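Local atomic coordinates of pectinesterase inhibitor (Actinidia chinensis, PDB entry 1XG2), a protein that inhibits the cell-wall enzyme pectin methylesterase by forming a complex with it, and may take part in regulating fruit ripening. Residues 73-78 with 113-118; 117-120 with 124-127; 47-52 with 81-86; 77-82 with 134-139. One frame throughout, in Å; residues are numbered along the deposited sequence.

Interaction 1. Residues 73-78 with 113-118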
loop_
_atom_site.group_PDB
_atom_site.type_symbol
_atom_site.label_atom_id
_atom_site.label_comp_id
_atom_site.label_asym_id
_atom_site.label_seq_id
_atom_site.Cartn_x
_atom_site.Cartn_y
_atom_site.Cartn_z
ATOM N N GLU B 73 -1.778 -13.165 -14.303
ATOM C CA GLU B 73 -1.644 -11.818 -14.844
ATOM C C GLU B 73 -1.335 -10.845 -13.714
ATOM O O GLU B 73 -0.543 -9.929 -13.885
ATOM C CB GLU B 73 -2.879 -11.378 -15.624
ATOM C CG GLU B 73 -2.707 -10.015 -16.305
ATOM C CD GLU B 73 -1.537 -9.959 -17.307
ATOM O OE1 GLU B 73 -1.288 -10.969 -18.013
ATOM O OE2 GLU B 73 -0.854 -8.900 -17.400
ATOM N N THR B 74 -1.935 -11.074 -12.556
ATOM C CA THR B 74 -1.661 -10.262 -11.369
ATOM C C THR B 74 -0.189 -10.437 -10.969
ATOM O O THR B 74 0.524 -9.466 -10.700
ATOM C CB THR B 74 -2.614 -10.697 -10.243
ATOM O OG1 THR B 74 -3.940 -10.237 -10.530
ATOM C CG2 THR B 74 -2.268 -10.053 -8.909
ATOM N N CYS B 75 0.274 -11.688 -10.949
ATOM C CA CYS B 75 1.675 -11.980 -10.631
ATOM C C CYS B 75 2.597 -11.261 -11.584
ATOM O O CYS B 75 3.570 -10.629 -11.175
ATOM C CB CYS B 75 1.929 -13.489 -10.678
ATOM S SG CYS B 75 1.110 -14.334 -9.321
ATOM N N SER B 76 2.255 -11.326 -12.866
ATOM C CA SER B 76 3.032 -10.690 -13.909
ATOM C C SER B 76 3.139 -9.162 -13.715
ATOM O O SER B 76 4.218 -8.593 -13.839
ATOM C CB SER B 76 2.397 -11.024 -15.261
ATOM O OG SER B 76 3.094 -10.397 -16.302
ATOM N N GLU B 77 2.022 -8.515 -13.404
ATOM C CA GLU B 77 2.014 -7.058 -13.166
ATOM C C GLU B 77 2.869 -6.684 -11.952
ATOM O O GLU B 77 3.628 -5.718 -11.984
ATOM C CB GLU B 77 0.578 -6.556 -12.997
ATOM C CG GLU B 77 -0.207 -6.589 -14.302
ATOM C CD GLU B 77 -1.703 -6.296 -14.149
ATOM O OE1 GLU B 77 -2.438 -6.451 -15.162
ATOM O OE2 GLU B 77 -2.150 -5.920 -13.046
ATOM N N ASN B 78 2.771 -7.489 -10.904
ATOM C CA ASN B 78 3.553 -7.287 -9.693
ATOM C C ASN B 78 5.040 -7.466 -9.910
ATOM O O ASN B 78 5.838 -6.684 -9.393
ATOM C CB ASN B 78 3.067 -8.211 -8.583
ATOM C CG ASN B 78 1.876 -7.641 -7.850
ATOM O OD1 ASN B 78 2.023 -6.869 -6.895
ATOM N ND2 ASN B 78 0.691 -8.020 -8.280
ATOM N N GLY B 113 5.021 -11.216 -2.741
ATOM C CA GLY B 113 4.028 -11.491 -1.720
ATOM C C GLY B 113 2.608 -11.308 -2.209
ATOM O O GLY B 113 1.691 -12.014 -1.777
ATOM N N THR B 114 2.421 -10.361 -3.116
ATOM C CA THR B 114 1.110 -10.116 -3.699
ATOM C C THR B 114 0.743 -11.253 -4.656
ATOM O O THR B 114 -0.407 -11.655 -4.731
ATOM C CB THR B 114 1.110 -8.780 -4.431
ATOM O OG1 THR B 114 1.382 -7.718 -3.492
ATOM C CG2 THR B 114 -0.265 -8.470 -4.986
ATOM N N CYS B 115 1.734 -11.770 -5.378
ATOM C CA CYS B 115 1.527 -12.974 -6.183
ATOM C C CYS B 115 1.045 -14.097 -5.269
ATOM O O CYS B 115 0.010 -14.714 -5.536
ATOM C CB CYS B 115 2.806 -13.360 -6.911
ATOM S SG CYS B 115 2.606 -14.802 -7.979
ATOM N N GLU B 116 1.762 -14.310 -4.160
ATOM C CA GLU B 116 1.423 -15.333 -3.167
ATOM C C GLU B 116 0.009 -15.172 -2.623
ATOM O O GLU B 116 -0.753 -16.146 -2.557
ATOM C CB GLU B 116 2.393 -15.276 -1.970
ATOM C CG GLU B 116 3.775 -15.831 -2.237
ATOM C CD GLU B 116 3.768 -17.331 -2.456
ATOM O OE1 GLU B 116 4.148 -17.768 -3.550
ATOM O OE2 GLU B 116 3.374 -18.060 -1.540
ATOM N N ASP B 117 -0.332 -13.951 -2.224
ATOM C CA ASP B 117 -1.662 -13.648 -1.697
ATOM C C ASP B 117 -2.780 -13.884 -2.725
ATOM O O ASP B 117 -3.911 -14.144 -2.335
ATOM C CB ASP B 117 -1.777 -12.198 -1.270
ATOM C CG ASP B 117 -0.901 -11.838 -0.079
ATOM O OD1 ASP B 117 -0.493 -12.705 0.712
ATOM O OD2 ASP B 117 -0.589 -10.659 0.122
ATOM N N SER B 118 -2.471 -13.772 -4.015
ATOM C CA SER B 118 -3.474 -13.939 -5.072
ATOM C C SER B 118 -3.861 -15.400 -5.301
ATOM O O SER B 118 -4.855 -15.685 -5.979
ATOM C CB SER B 118 -2.959 -13.355 -6.390
ATOM O OG SER B 118 -2.698 -11.964 -6.267
#
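One face of the Asn-78 carboxamide is met by Thr-114, whose side chain crosses that of Asn-78 at about a right angle; Thr-114 CB and CG2 both lie on that side of the amide plane, with CB 3.2 Å from Asn-78 OD1 and CG2 3.5 Å from Asn-78 ND2. Within the amide plane, ND2 gives a nearly straight hydrogen bond (2.8 Å, 168° at the hydrogen) to Thr-74 O one helical turn back, reaching that oxygen from well above its carbonyl plane. Thr-74 O also accepts the backbone N-H of Asn-78, but the ND2 bond is what limits rotation of the amide. An alanine at Asn-78 would remove the second donor and is likely to leave the Thr-114 methyl facing a gap. One turn away, Thr-74 CG2 rests 3.3 Å from Ser-118 OG, a hydroxyl already committed as donor to Thr-114 O. The threonine hydroxyls have partners of their own: Thr-74 OG1 bonds Thr-78 of the pectinesterase chain, and Thr-114 OG1 bonds Asp-110 O within its own helix and His-137 of the pectinesterase chain. The covalent tie is the disulfide Cys-75 to Cys-115 (SG to SG 2.1 Å, chi3 87°), near the relaxed right angle. Cys-115 SG points anti to its own N (chi1 -178°), which carries it across to Cys-75; the two CA atoms stand 4.6 Å apart. These antiparallel helices, axes 8.7 Å apart, are thus locked covalently on one side and packed through small side chains on the other, which probably fixes their relative height, while the hydroxyls of Thr-74 and Thr-114 bond the enzyme.

Interaction 2. Residues 117-120 with 124-127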
loop_
_atom_site.group_PDB
_atom_site.type_symbol
_atom_site.label_atom_id
_atom_site.label_comp_id
_atom_site.label_asym_id
_atom_site.label_seq_id
_atom_site.Cartn_x
_atom_site.Cartn_y
_atom_site.Cartn_z
ATOM N N ASP B 117 -0.332 -13.951 -2.224
ATOM C CA ASP B 117 -1.662 -13.648 -1.697
ATOM C C ASP B 117 -2.780 -13.884 -2.725
ATOM O O ASP B 117 -3.911 -14.144 -2.335
ATOM C CB ASP B 117 -1.777 -12.198 -1.270
ATOM C CG ASP B 117 -0.901 -11.838 -0.079
ATOM O OD1 ASP B 117 -0.493 -12.705 0.712
ATOM O OD2 ASP B 117 -0.589 -10.659 0.122
ATOM N N SER B 118 -2.471 -13.772 -4.015
ATOM C CA SER B 118 -3.474 -13.939 -5.072
ATOM C C SER B 118 -3.861 -15.400 -5.301
ATOM O O SER B 118 -4.855 -15.685 -5.979
ATOM C CB SER B 118 -2.959 -13.355 -6.390
ATOM O OG SER B 118 -2.698 -11.964 -6.267
ATOM N N PHE B 119 -3.074 -16.321 -4.752
ATOM C CA PHE B 119 -3.346 -17.753 -4.893
ATOM C C PHE B 119 -3.950 -18.333 -3.618
ATOM O O PHE B 119 -3.498 -19.352 -3.105
ATOM C CB PHE B 119 -2.070 -18.493 -5.275
ATOM C CG PHE B 119 -1.781 -18.467 -6.743
ATOM C CD1 PHE B 119 -2.379 -19.386 -7.584
ATOM C CD2 PHE B 119 -0.917 -17.521 -7.285
ATOM C CE1 PHE B 119 -2.118 -19.384 -8.952
ATOM C CE2 PHE B 119 -0.657 -17.509 -8.645
ATOM C CZ PHE B 119 -1.262 -18.446 -9.485
ATOM N N GLU B 120 -5.001 -17.698 -3.125
ATOM C CA GLU B 120 -5.652 -18.176 -1.918
ATOM C C GLU B 120 -6.854 -19.006 -2.319
ATOM O O GLU B 120 -7.775 -18.528 -2.987
ATOM C CB GLU B 120 -5.998 -17.023 -0.977
ATOM C CG GLU B 120 -4.781 -16.626 -0.139
ATOM C CD GLU B 120 -5.109 -15.708 1.020
ATOM O OE1 GLU B 120 -5.909 -16.108 1.909
ATOM O OE2 GLU B 120 -4.546 -14.587 1.048
ATOM N N ASN B 124 -4.697 -23.688 -7.144
ATOM C CA ASN B 124 -3.498 -23.548 -6.330
ATOM C C ASN B 124 -2.282 -23.139 -7.127
ATOM O O ASN B 124 -2.170 -23.410 -8.316
ATOM C CB ASN B 124 -3.145 -24.856 -5.621
ATOM C CG ASN B 124 -4.196 -25.302 -4.639
ATOM O OD1 ASN B 124 -4.398 -26.504 -4.473
ATOM N ND2 ASN B 124 -4.861 -24.361 -3.972
ATOM N N ILE B 125 -1.349 -22.502 -6.438
ATOM C CA ILE B 125 -0.154 -22.001 -7.082
ATOM C C ILE B 125 0.743 -23.163 -7.473
ATOM O O ILE B 125 0.863 -24.123 -6.717
ATOM C CB ILE B 125 0.579 -21.034 -6.139
ATOM C CG1 ILE B 125 1.605 -20.211 -6.914
ATOM C CG2 ILE B 125 1.211 -21.773 -4.952
ATOM C CD1 ILE B 125 2.151 -19.073 -6.113
ATOM N N PRO B 126 1.363 -23.088 -8.644
ATOM C CA PRO B 126 2.412 -24.045 -9.000
ATOM C C PRO B 126 3.597 -23.912 -8.050
ATOM O O PRO B 126 3.990 -22.796 -7.706
ATOM C CB PRO B 126 2.801 -23.641 -10.418
ATOM C CG PRO B 126 1.697 -22.807 -10.902
ATOM C CD PRO B 126 1.121 -22.120 -9.721
ATOM N N THR B 127 4.124 -25.048 -7.607
ATOM C CA THR B 127 5.295 -25.083 -6.740
ATOM C C THR B 127 6.436 -24.223 -7.259
ATOM O O THR B 127 7.064 -23.517 -6.479
ATOM C CB THR B 127 5.776 -26.528 -6.563
ATOM O OG1 THR B 127 4.749 -27.276 -5.903
ATOM C CG2 THR B 127 6.949 -26.585 -5.592
HETATM O O HOH W 1 -2.168 -22.000 -3.578
#
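Phe-119 O and Ile-125 N are joined through one water, which donates to the carbonyl oxygen of Phe-119 at 3.0 Å and accepts the N-H of Ile-125 at the same length. Main-chain polar groups of both segments are thereby satisfied without the backbones having to meet. Beside this bridge lies the apolar part of the contact. The ring of Phe-119 has Ile-125 over one face: CG1 of the isoleucine stands 3.8 Å from the ring centroid and only 14° off the normal, a CH-pi contact. Ile-125 CG1 is anti to its backbone N (chi1 -164°) and the branch stays extended to CD1, which lays it flat over the ring. Ile-125 CA approaches the same ring at Phe-119 CD1, 3.5 Å away, while Pro-126 CD stays more distant, 4.3 Å from Phe-119 CE1. The ring also packs on Cys-75, Arg-71 and Leu-129, placing it between helices 66-95 and 127-149. A serine in place of Phe-119 would probably leave Ile-125 without its aromatic support and open a gap beside the disulfide that Cys-75 makes. Pro-126 occupies the N-cap position of the next helix. The contact, between the end of helix 98-118 and the residues leading into helix 127-149, closes the turn between them, one of the interhelical connections of the four-helix bundle of this inhibitor family.

Interaction 3. Residues 47-52 with 81-86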
loop_
_atom_site.group_PDB
_atom_site.type_symbol
_atom_site.label_atom_id
_atom_site.label_comp_id
_atom_site.label_asym_id
_atom_site.label_seq_id
_atom_site.Cartn_x
_atom_site.Cartn_y
_atom_site.Cartn_z
ATOM N N ALA B 47 17.678 -9.754 -11.151
ATOM C CA ALA B 47 17.859 -10.879 -12.076
ATOM C C ALA B 47 16.879 -12.021 -11.782
ATOM O O ALA B 47 16.364 -12.669 -12.704
ATOM C CB ALA B 47 19.315 -11.377 -12.022
ATOM N N SER B 48 16.632 -12.275 -10.499
ATOM C CA SER B 48 15.660 -13.285 -10.093
ATOM C C SER B 48 14.254 -12.873 -10.523
ATOM O O SER B 48 13.519 -13.674 -11.107
ATOM C CB SER B 48 15.702 -13.499 -8.578
ATOM O OG SER B 48 14.799 -14.517 -8.189
ATOM N N ALA B 49 13.886 -11.622 -10.249
ATOM C CA ALA B 49 12.578 -11.112 -10.654
ATOM C C ALA B 49 12.403 -11.236 -12.163
ATOM O O ALA B 49 11.328 -11.569 -12.632
ATOM C CB ALA B 49 12.397 -9.645 -10.210
ATOM N N LYS B 50 13.466 -10.976 -12.920
ATOM C CA LYS B 50 13.389 -11.008 -14.381
ATOM C C LYS B 50 13.172 -12.434 -14.873
ATOM O O LYS B 50 12.339 -12.675 -15.752
ATOM C CB LYS B 50 14.636 -10.398 -15.011
ATOM C CG LYS B 50 14.664 -8.880 -14.945
ATOM C CD LYS B 50 15.900 -8.326 -15.609
ATOM C CE LYS B 50 15.805 -6.819 -15.820
ATOM N NZ LYS B 50 17.159 -6.245 -16.065
ATOM N N GLN B 51 13.880 -13.387 -14.277
ATOM C CA GLN B 51 13.695 -14.788 -14.624
ATOM C C GLN B 51 12.270 -15.254 -14.307
ATOM O O GLN B 51 11.653 -15.995 -15.083
ATOM C CB GLN B 51 14.714 -15.680 -13.903
ATOM C CG GLN B 51 14.433 -17.178 -14.089
ATOM C CD GLN B 51 15.507 -18.082 -13.483
ATOM O OE1 GLN B 51 16.614 -18.210 -14.035
ATOM N NE2 GLN B 51 15.175 -18.728 -12.357
ATOM N N THR B 52 11.746 -14.821 -13.163
ATOM C CA THR B 52 10.429 -15.246 -12.726
ATOM C C THR B 52 9.334 -14.654 -13.605
ATOM O O THR B 52 8.331 -15.312 -13.864
ATOM C CB THR B 52 10.226 -14.916 -11.238
ATOM O OG1 THR B 52 11.161 -15.677 -10.459
ATOM C CG2 THR B 52 8.872 -15.383 -10.744
ATOM N N ASP B 81 6.393 -4.432 -11.795
ATOM C CA ASP B 81 6.590 -3.323 -10.872
ATOM C C ASP B 81 7.827 -3.560 -9.994
ATOM O O ASP B 81 8.615 -2.639 -9.779
ATOM C CB ASP B 81 5.339 -3.114 -10.009
ATOM C CG ASP B 81 4.167 -2.532 -10.801
ATOM O OD1 ASP B 81 4.401 -1.997 -11.911
ATOM O OD2 ASP B 81 2.978 -2.573 -10.394
ATOM N N ALA B 82 8.003 -4.792 -9.508
ATOM C CA ALA B 82 9.178 -5.147 -8.705
ATOM C C ALA B 82 10.482 -4.904 -9.461
ATOM O O ALA B 82 11.450 -4.379 -8.891
ATOM C CB ALA B 82 9.096 -6.592 -8.247
ATOM N N ILE B 83 10.509 -5.277 -10.746
ATOM C CA ILE B 83 11.697 -5.073 -11.579
ATOM C C ILE B 83 12.000 -3.580 -11.698
ATOM O O ILE B 83 13.145 -3.153 -11.536
ATOM C CB ILE B 83 11.514 -5.722 -12.979
ATOM C CG1 ILE B 83 11.567 -7.250 -12.837
ATOM C CG2 ILE B 83 12.566 -5.190 -13.976
ATOM C CD1 ILE B 83 10.917 -8.020 -13.984
ATOM N N ASP B 84 10.955 -2.798 -11.938
ATOM C CA ASP B 84 11.081 -1.351 -12.041
ATOM C C ASP B 84 11.606 -0.739 -10.738
ATOM O O ASP B 84 12.478 0.136 -10.754
ATOM C CB ASP B 84 9.719 -0.720 -12.396
ATOM C CG ASP B 84 9.427 -0.731 -13.880
ATOM O OD1 ASP B 84 10.347 -1.036 -14.686
ATOM O OD2 ASP B 84 8.281 -0.453 -14.313
ATOM N N SER B 85 11.080 -1.205 -9.615
ATOM C CA SER B 85 11.441 -0.668 -8.318
ATOM C C SER B 85 12.875 -1.009 -7.949
ATOM O O SER B 85 13.575 -0.184 -7.370
ATOM C CB SER B 85 10.471 -1.134 -7.219
ATOM O OG SER B 85 9.224 -0.462 -7.343
ATOM N N LEU B 86 13.323 -2.214 -8.294
ATOM C CA LEU B 86 14.701 -2.591 -8.023
ATOM C C LEU B 86 15.673 -1.794 -8.908
ATOM O O LEU B 86 16.771 -1.434 -8.473
ATOM C CB LEU B 86 14.892 -4.091 -8.207
ATOM C CG LEU B 86 14.259 -4.961 -7.111
ATOM C CD1 LEU B 86 14.260 -6.413 -7.496
ATOM C CD2 LEU B 86 14.928 -4.778 -5.747
#
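Ile-83 reaches over to Ala-49 and Lys-50, and its two branches do different work. CG1 sets out anti to the carbonyl carbon, beside the backbone N (chi1 -71°), and this brings it within 3.7 Å of Ala-49 CB. CD1 then continues past the alanine to the backbone of the neighbouring helix, lying 3.9 Å from Lys-50 CA. The other branch, CG2, is directed to the lysine chain and comes 4.1 Å from Lys-50 CE. Lys-50 leaves its helix with CG beside its own N (chi1 -76°) and stays extended beyond it, so its methylenes cross Ile-83 at about a right angle; CG is 4.0 Å from Ile-83 CD1. The small methyl of Ala-49 permits the close approach, its CA only 6.2 Å from that of Ile-83. Inward, Ala-49 also touches Tyr-79 and Leu-136, whereas Lys-50 is exposed, which grades the contact from core to surface. What joins helices 34-60 and 66-95 here is therefore dispersion and burial of hydrocarbon alone: the lysine contributes its aliphatic chain and not its charge, roofing the isoleucine on the solvent side.

Interaction 4. Residues 77-82 with 134-139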
loop_
_atom_site.group_PDB
_atom_site.type_symbol
_atom_site.label_atom_id
_atom_site.label_comp_id
_atom_site.label_asym_id
_atom_site.label_seq_id
_atom_site.Cartn_x
_atom_site.Cartn_y
_atom_site.Cartn_z
ATOM N N GLU B 77 2.022 -8.515 -13.404
ATOM C CA GLU B 77 2.014 -7.058 -13.166
ATOM C C GLU B 77 2.869 -6.684 -11.952
ATOM O O GLU B 77 3.628 -5.718 -11.984
ATOM C CB GLU B 77 0.578 -6.556 -12.997
ATOM C CG GLU B 77 -0.207 -6.589 -14.302
ATOM C CD GLU B 77 -1.703 -6.296 -14.149
ATOM O OE1 GLU B 77 -2.438 -6.451 -15.162
ATOM O OE2 GLU B 77 -2.150 -5.920 -13.046
ATOM N N ASN B 78 2.771 -7.489 -10.904
ATOM C CA ASN B 78 3.553 -7.287 -9.693
ATOM C C ASN B 78 5.040 -7.466 -9.910
ATOM O O ASN B 78 5.838 -6.684 -9.393
ATOM C CB ASN B 78 3.067 -8.211 -8.583
ATOM C CG ASN B 78 1.876 -7.641 -7.850
ATOM O OD1 ASN B 78 2.023 -6.869 -6.895
ATOM N ND2 ASN B 78 0.691 -8.020 -8.280
ATOM N N TYR B 79 5.423 -8.468 -10.701
ATOM C CA TYR B 79 6.833 -8.664 -10.983
ATOM C C TYR B 79 7.371 -7.533 -11.861
ATOM O O TYR B 79 8.512 -7.132 -11.702
ATOM C CB TYR B 79 7.106 -10.056 -11.580
ATOM C CG TYR B 79 7.380 -11.069 -10.504
ATOM C CD1 TYR B 79 6.337 -11.664 -9.795
ATOM C CD2 TYR B 79 8.685 -11.389 -10.148
ATOM C CE1 TYR B 79 6.593 -12.591 -8.773
ATOM C CE2 TYR B 79 8.956 -12.323 -9.145
ATOM C CZ TYR B 79 7.906 -12.909 -8.460
ATOM O OH TYR B 79 8.181 -13.825 -7.467
ATOM N N ALA B 80 6.541 -7.017 -12.763
ATOM C CA ALA B 80 6.952 -5.925 -13.625
ATOM C C ALA B 80 7.254 -4.698 -12.767
ATOM O O ALA B 80 8.266 -4.035 -12.965
ATOM C CB ALA B 80 5.877 -5.623 -14.684
ATOM N N ASP B 81 6.393 -4.432 -11.795
ATOM C CA ASP B 81 6.590 -3.323 -10.872
ATOM C C ASP B 81 7.827 -3.560 -9.994
ATOM O O ASP B 81 8.615 -2.639 -9.779
ATOM C CB ASP B 81 5.339 -3.114 -10.009
ATOM C CG ASP B 81 4.167 -2.532 -10.801
ATOM O OD1 ASP B 81 4.401 -1.997 -11.911
ATOM O OD2 ASP B 81 2.978 -2.573 -10.394
ATOM N N ALA B 82 8.003 -4.792 -9.508
ATOM C CA ALA B 82 9.178 -5.147 -8.705
ATOM C C ALA B 82 10.482 -4.904 -9.461
ATOM O O ALA B 82 11.450 -4.379 -8.891
ATOM C CB ALA B 82 9.096 -6.592 -8.247
ATOM N N LEU B 134 9.223 -16.882 -2.960
ATOM C CA LEU B 134 9.957 -16.925 -1.695
ATOM C C LEU B 134 11.397 -16.521 -1.913
ATOM O O LEU B 134 12.020 -15.898 -1.032
ATOM C CB LEU B 134 9.913 -18.309 -1.040
ATOM C CG LEU B 134 8.573 -18.798 -0.504
ATOM C CD1 LEU B 134 8.779 -20.133 0.209
ATOM C CD2 LEU B 134 7.931 -17.779 0.422
ATOM N N LYS B 135 11.926 -16.853 -3.086
ATOM C CA LYS B 135 13.288 -16.481 -3.421
ATOM C C LYS B 135 13.430 -14.962 -3.602
ATOM O O LYS B 135 14.374 -14.369 -3.114
ATOM C CB LYS B 135 13.759 -17.205 -4.677
ATOM C CG LYS B 135 15.238 -17.057 -4.928
ATOM C CD LYS B 135 15.622 -17.589 -6.286
ATOM C CE LYS B 135 16.898 -18.441 -6.257
ATOM N NZ LYS B 135 17.679 -18.217 -7.529
ATOM N N LEU B 136 12.495 -14.336 -4.302
ATOM C CA LEU B 136 12.578 -12.895 -4.474
ATOM C C LEU B 136 12.478 -12.226 -3.117
ATOM O O LEU B 136 13.161 -11.248 -2.863
ATOM C CB LEU B 136 11.468 -12.372 -5.370
ATOM C CG LEU B 136 11.551 -10.866 -5.625
ATOM C CD1 LEU B 136 12.902 -10.504 -6.201
ATOM C CD2 LEU B 136 10.412 -10.421 -6.554
ATOM N N GLU B 137 11.607 -12.750 -2.265
ATOM C CA GLU B 137 11.418 -12.200 -0.927
ATOM C C GLU B 137 12.724 -12.289 -0.138
ATOM O O GLU B 137 13.165 -11.304 0.461
ATOM C CB GLU B 137 10.290 -12.927 -0.194
ATOM C CG GLU B 137 8.891 -12.555 -0.659
ATOM C CD GLU B 137 7.806 -13.341 0.053
ATOM O OE1 GLU B 137 8.133 -14.294 0.790
ATOM O OE2 GLU B 137 6.621 -13.008 -0.125
ATOM N N ASP B 138 13.368 -13.452 -0.183
ATOM C CA ASP B 138 14.627 -13.677 0.538
ATOM C C ASP B 138 15.732 -12.753 0.015
ATOM O O ASP B 138 16.526 -12.199 0.788
ATOM C CB ASP B 138 15.045 -15.153 0.440
ATOM C CG ASP B 138 14.080 -16.090 1.153
ATOM O OD1 ASP B 138 14.118 -17.334 0.924
ATOM O OD2 ASP B 138 13.237 -15.679 1.969
ATOM N N LEU B 139 15.787 -12.585 -1.302
ATOM C CA LEU B 139 16.812 -11.772 -1.927
ATOM C C LEU B 139 16.604 -10.297 -1.641
ATOM O O LEU B 139 17.567 -9.573 -1.392
ATOM C CB LEU B 139 16.837 -12.000 -3.438
ATOM C CG LEU B 139 17.326 -13.400 -3.813
ATOM C CD1 LEU B 139 17.278 -13.614 -5.323
ATOM C CD2 LEU B 139 18.708 -13.654 -3.244
#
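Tyr-79 and Leu-136 meet in the centre of the four-helix bundle, across its diagonal. Helices 66-95 and 127-149 run in the same sense, as the second and fourth helices of an up-and-down bundle do, and the nearest CA atoms of the two segments, those of Ala-82 and Leu-136, stand 9.5 Å apart. The backbones are thus too far apart to touch, and side chains coming from opposite directions bridge the distance. The tight part rests on a single methyl: Leu-136 CD2 is 3.5 Å from Tyr-79 CE2 and 4.0 Å from Tyr-79 CZ. Leu-136 CG is anti to its backbone N (chi1 -178°) and CD2 continues the extended path, anti to CA, so this methyl is carried far from its own helix. The looser part is Ala-82, whose CB stays 4.4 Å from that same CD2. Both parts are buried. Solvent is met on the outer sides of the helices, where Ala-80 and Lys-135 are exposed and the lysine chain leads away from the contact. The other two helices of the bundle close in around the ring: Thr-52 and Ile-56 of helix 34-60 and Ala-112 of helix 98-118 pack on Tyr-79, and Ala-112 touches Leu-136 as well. The polar end of the tyrosine is buried but has a partner, for it hydrogen-bonds Asp-133, just before the second segment. This bond holds the ring at its far end, with Tyr-79 OH 4.2 Å from Leu-136 CB.

In the fold
Helix 66-95 is common to interactions 1, 3 and 4, and within it interaction 4 shares residues with each of the other two. Interaction 4 lies deepest, its centre about 5 Å from that of the chain, and is purely apolar; interaction 3, its centre about 6 Å from that of interaction 4, runs from that core out to an exposed lysine. Interaction 1 is also buried but farther out, centred about 14 Å from the chain's centre, where a disulfide and small polar residues face the pectinesterase chain. Interaction 2 sits outermost, in the turn following helix 98-118, and adds a water bridge to its aromatic packing. It also meets interaction 1 where Ile-125 packs on Glu-116.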